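PDB 3IN6: FMN-binding protein from Syntrophomonas wolfei subsp. wolfei, which is a flavoprotein that binds flavin mononucleotide (FMN), probably of the split-barrel type, its precise cellular role not yet established. Local coordinates for residues A104-E108 / G109-D113. Numbering follows the deposited sequence.
Sequences ADLQE and GEYFD
A chi1 of -176°, which places CG opposite the backbone N, turns the Phe112 ring back from the first turn of its helix over the carbonyl of Gln107. In Tyr111 CG is instead anti to the carbonyl carbon (chi1 -65°), which sets one edge of its ring beside Leu106. The carbonyl O of Gln107 lies 3.2 Å above the plane of the Phe112 ring, over its centre, and is 3.4 Å from CE1. A flat, apolar ring suits this place because it can lie against that carbonyl, and Phe112 CB packs 3.5 Å from Glu108 C. At the second aromatic, Leu106 CD1 meets the edge of the ring, 4.0 Å from Tyr111 CD2; a branched aliphatic chain suits the place, since one methyl can lean on the ring edge. Together these residues form a tight strand-to-helix connection: strand 92-106, in the antiparallel sheet of this FMN-binding domain, turns at Gln107 and Glu108 into helix 110-120. Gly109 is the N-cap; its positive phi (106°) would press a CB against the carbonyl O of Glu108, a backbone setting that a residue without a CB takes up far more easily. Its own carbonyl O accepts a helical bond from Asp113 N at 2.9 Å. Cutting Phe112 back to alanine would probably strip the cover from the carbonyl of Gln107 and leave the helix start less firmly seated on the turn. Gln107 suits the exposed bend because its NE2 donates a hydrogen bond to the carbonyl O of Lys130, while Tyr111 also rests on Cys132 and Val134 of neighbouring strand 131-141.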
ATOM      1  N   ALA A 104      -6.174  -5.814 -19.217  1.00 26.03           N
ATOM      2  CA  ALA A 104      -5.945  -7.105 -19.843  1.00 25.13           C
ATOM      3  C   ALA A 104      -5.100  -8.018 -18.973  1.00 24.91           C
ATOM      4  O   ALA A 104      -4.310  -7.562 -18.166  1.00 27.70           O
ATOM      5  CB  ALA A 104      -5.278  -6.902 -21.199  1.00 23.09           C
ATOM      6  N   ASP A 105      -5.329  -9.313 -19.145  1.00 26.70           N
ATOM      7  CA  ASP A 105      -4.629 -10.389 -18.472  1.00 27.84           C
ATOM      8  C   ASP A 105      -4.189 -11.292 -19.625  1.00 28.38           C
ATOM      9  O   ASP A 105      -4.994 -12.065 -20.159  1.00 28.83           O
ATOM     10  CB  ASP A 105      -5.605 -11.099 -17.541  1.00 29.04           C
ATOM     11  CG  ASP A 105      -5.012 -12.304 -16.858  1.00 29.57           C
ATOM     12  OD1 ASP A 105      -3.833 -12.641 -17.099  1.00 33.10           O
ATOM     13  OD2 ASP A 105      -5.747 -12.911 -16.058  1.00 36.12           O
ATOM     14  N   LEU A 106      -2.924 -11.195 -20.020  1.00 28.14           N
ATOM     15  CA  LEU A 106      -2.465 -11.891 -21.218  1.00 28.17           C
ATOM     16  C   LEU A 106      -1.326 -12.901 -21.020  1.00 28.00           C
ATOM     17  O   LEU A 106      -0.504 -12.768 -20.106  1.00 27.08           O
ATOM     18  CB  LEU A 106      -2.060 -10.833 -22.246  1.00 28.19           C
ATOM     19  CG  LEU A 106      -3.139  -9.792 -22.564  1.00 28.32           C
ATOM     20  CD1 LEU A 106      -2.557  -8.636 -23.337  1.00 24.90           C
ATOM     21  CD2 LEU A 106      -4.304 -10.433 -23.335  1.00 28.43           C
ATOM     22  N   GLN A 107      -1.306 -13.908 -21.896  1.00 28.75           N
ATOM     23  CA  GLN A 107      -0.283 -14.964 -21.902  1.00 30.45           C
ATOM     24  C   GLN A 107       0.638 -14.888 -23.123  1.00 29.97           C
ATOM     25  O   GLN A 107       1.573 -15.661 -23.231  1.00 30.15           O
ATOM     26  CB  GLN A 107      -0.924 -16.361 -21.820  1.00 31.36           C
ATOM     27  CG  GLN A 107      -1.327 -16.800 -20.414  1.00 35.09           C
ATOM     28  CD  GLN A 107      -2.384 -15.915 -19.805  1.00 42.51           C
ATOM     29  OE1 GLN A 107      -3.333 -15.522 -20.478  1.00 49.11           O
ATOM     30  NE2 GLN A 107      -2.235 -15.597 -18.519  1.00 47.40           N
ATOM     31  N   GLU A 108       0.384 -13.947 -24.026  1.00 30.41           N
ATOM     32  CA  GLU A 108       1.212 -13.759 -25.216  1.00 30.41           C
ATOM     33  C   GLU A 108       1.026 -12.346 -25.757  1.00 28.29           C
ATOM     34  O   GLU A 108       0.175 -11.616 -25.277  1.00 28.97           O
ATOM     35  CB  GLU A 108       0.827 -14.778 -26.289  1.00 31.55           C
ATOM     36  CG  GLU A 108      -0.634 -14.699 -26.723  1.00 35.70           C
ATOM     37  CD  GLU A 108      -0.992 -15.737 -27.763  1.00 46.63           C
ATOM     38  OE1 GLU A 108      -0.488 -16.880 -27.680  1.00 53.03           O
ATOM     39  OE2 GLU A 108      -1.798 -15.416 -28.662  1.00 54.68           O
ATOM     40  N   GLY A 109       1.820 -11.975 -26.754  1.00 26.41           N
ATOM     41  CA  GLY A 109       1.730 -10.662 -27.391  1.00 25.86           C
ATOM     42  C   GLY A 109       2.861  -9.735 -26.996  1.00 25.41           C
ATOM     43  O   GLY A 109       3.720 -10.090 -26.181  1.00 24.52           O
ATOM     44  N   GLU A 110       2.848  -8.540 -27.573  1.00 25.08           N
ATOM     45  CA  GLU A 110       3.891  -7.540 -27.325  1.00 27.59           C
ATOM     46  C   GLU A 110       4.121  -7.246 -25.831  1.00 25.46           C
ATOM     47  O   GLU A 110       5.261  -7.196 -25.374  1.00 25.34           O
ATOM     48  CB  GLU A 110       3.597  -6.238 -28.097  1.00 27.29           C
ATOM     49  CG  GLU A 110       2.275  -5.557 -27.729  1.00 32.25           C
ATOM     50  CD  GLU A 110       2.032  -4.261 -28.487  1.00 36.71           C
ATOM     51  OE1 GLU A 110       2.867  -3.893 -29.346  1.00 37.01           O
ATOM     52  OE2 GLU A 110       1.002  -3.600 -28.206  1.00 34.97           O
ATOM     53  N   TYR A 111       3.047  -7.066 -25.079  1.00 25.22           N
ATOM     54  CA  TYR A 111       3.158  -6.780 -23.638  1.00 24.94           C
ATOM     55  C   TYR A 111       3.817  -7.925 -22.874  1.00 24.21           C
ATOM     56  O   TYR A 111       4.711  -7.704 -22.062  1.00 23.17           O
ATOM     57  CB  TYR A 111       1.793  -6.535 -23.026  1.00 23.79           C
ATOM     58  CG  TYR A 111       1.069  -5.314 -23.511  1.00 23.57           C
ATOM     59  CD1 TYR A 111       1.623  -4.039 -23.360  1.00 27.28           C
ATOM     60  CD2 TYR A 111      -0.208  -5.415 -24.050  1.00 24.17           C
ATOM     61  CE1 TYR A 111       0.937  -2.910 -23.781  1.00 26.82           C
ATOM     62  CE2 TYR A 111      -0.901  -4.297 -24.459  1.00 22.16           C
ATOM     63  CZ  TYR A 111      -0.331  -3.048 -24.324  1.00 26.25           C
ATOM     64  OH  TYR A 111      -1.045  -1.943 -24.745  1.00 32.91           O
ATOM     65  N   PHE A 112       3.353  -9.143 -23.144  1.00 24.91           N
ATOM     66  CA  PHE A 112       3.888 -10.346 -22.511  1.00 25.96           C
ATOM     67  C   PHE A 112       5.380 -10.480 -22.801  1.00 26.28           C
ATOM     68  O   PHE A 112       6.185 -10.706 -21.894  1.00 26.40           O
ATOM     69  CB  PHE A 112       3.125 -11.577 -23.011  1.00 25.89           C
ATOM     70  CG  PHE A 112       3.531 -12.858 -22.348  1.00 28.38           C
ATOM     71  CD1 PHE A 112       2.934 -13.262 -21.165  1.00 33.13           C
ATOM     72  CD2 PHE A 112       4.495 -13.669 -22.912  1.00 31.58           C
ATOM     73  CE1 PHE A 112       3.301 -14.452 -20.554  1.00 32.23           C
ATOM     74  CE2 PHE A 112       4.866 -14.861 -22.296  1.00 29.85           C
ATOM     75  CZ  PHE A 112       4.269 -15.248 -21.125  1.00 26.18           C
ATOM     76  N   ASP A 113       5.737 -10.333 -24.073  1.00 26.99           N
ATOM     77  CA  ASP A 113       7.127 -10.411 -24.504  1.00 28.41           C
ATOM     78  C   ASP A 113       7.970  -9.334 -23.821  1.00 28.35           C
ATOM     79  O   ASP A 113       9.069  -9.590 -23.345  1.00 29.00           O
ATOM     80  CB  ASP A 113       7.225 -10.266 -26.030  1.00 28.69           C
ATOM     81  CG  ASP A 113       6.653 -11.471 -26.788  1.00 29.32           C
ATOM     82  OD1 ASP A 113       6.371 -12.533 -26.176  1.00 28.43           O
ATOM     83  OD2 ASP A 113       6.503 -11.350 -28.026  1.00 31.04           O
TER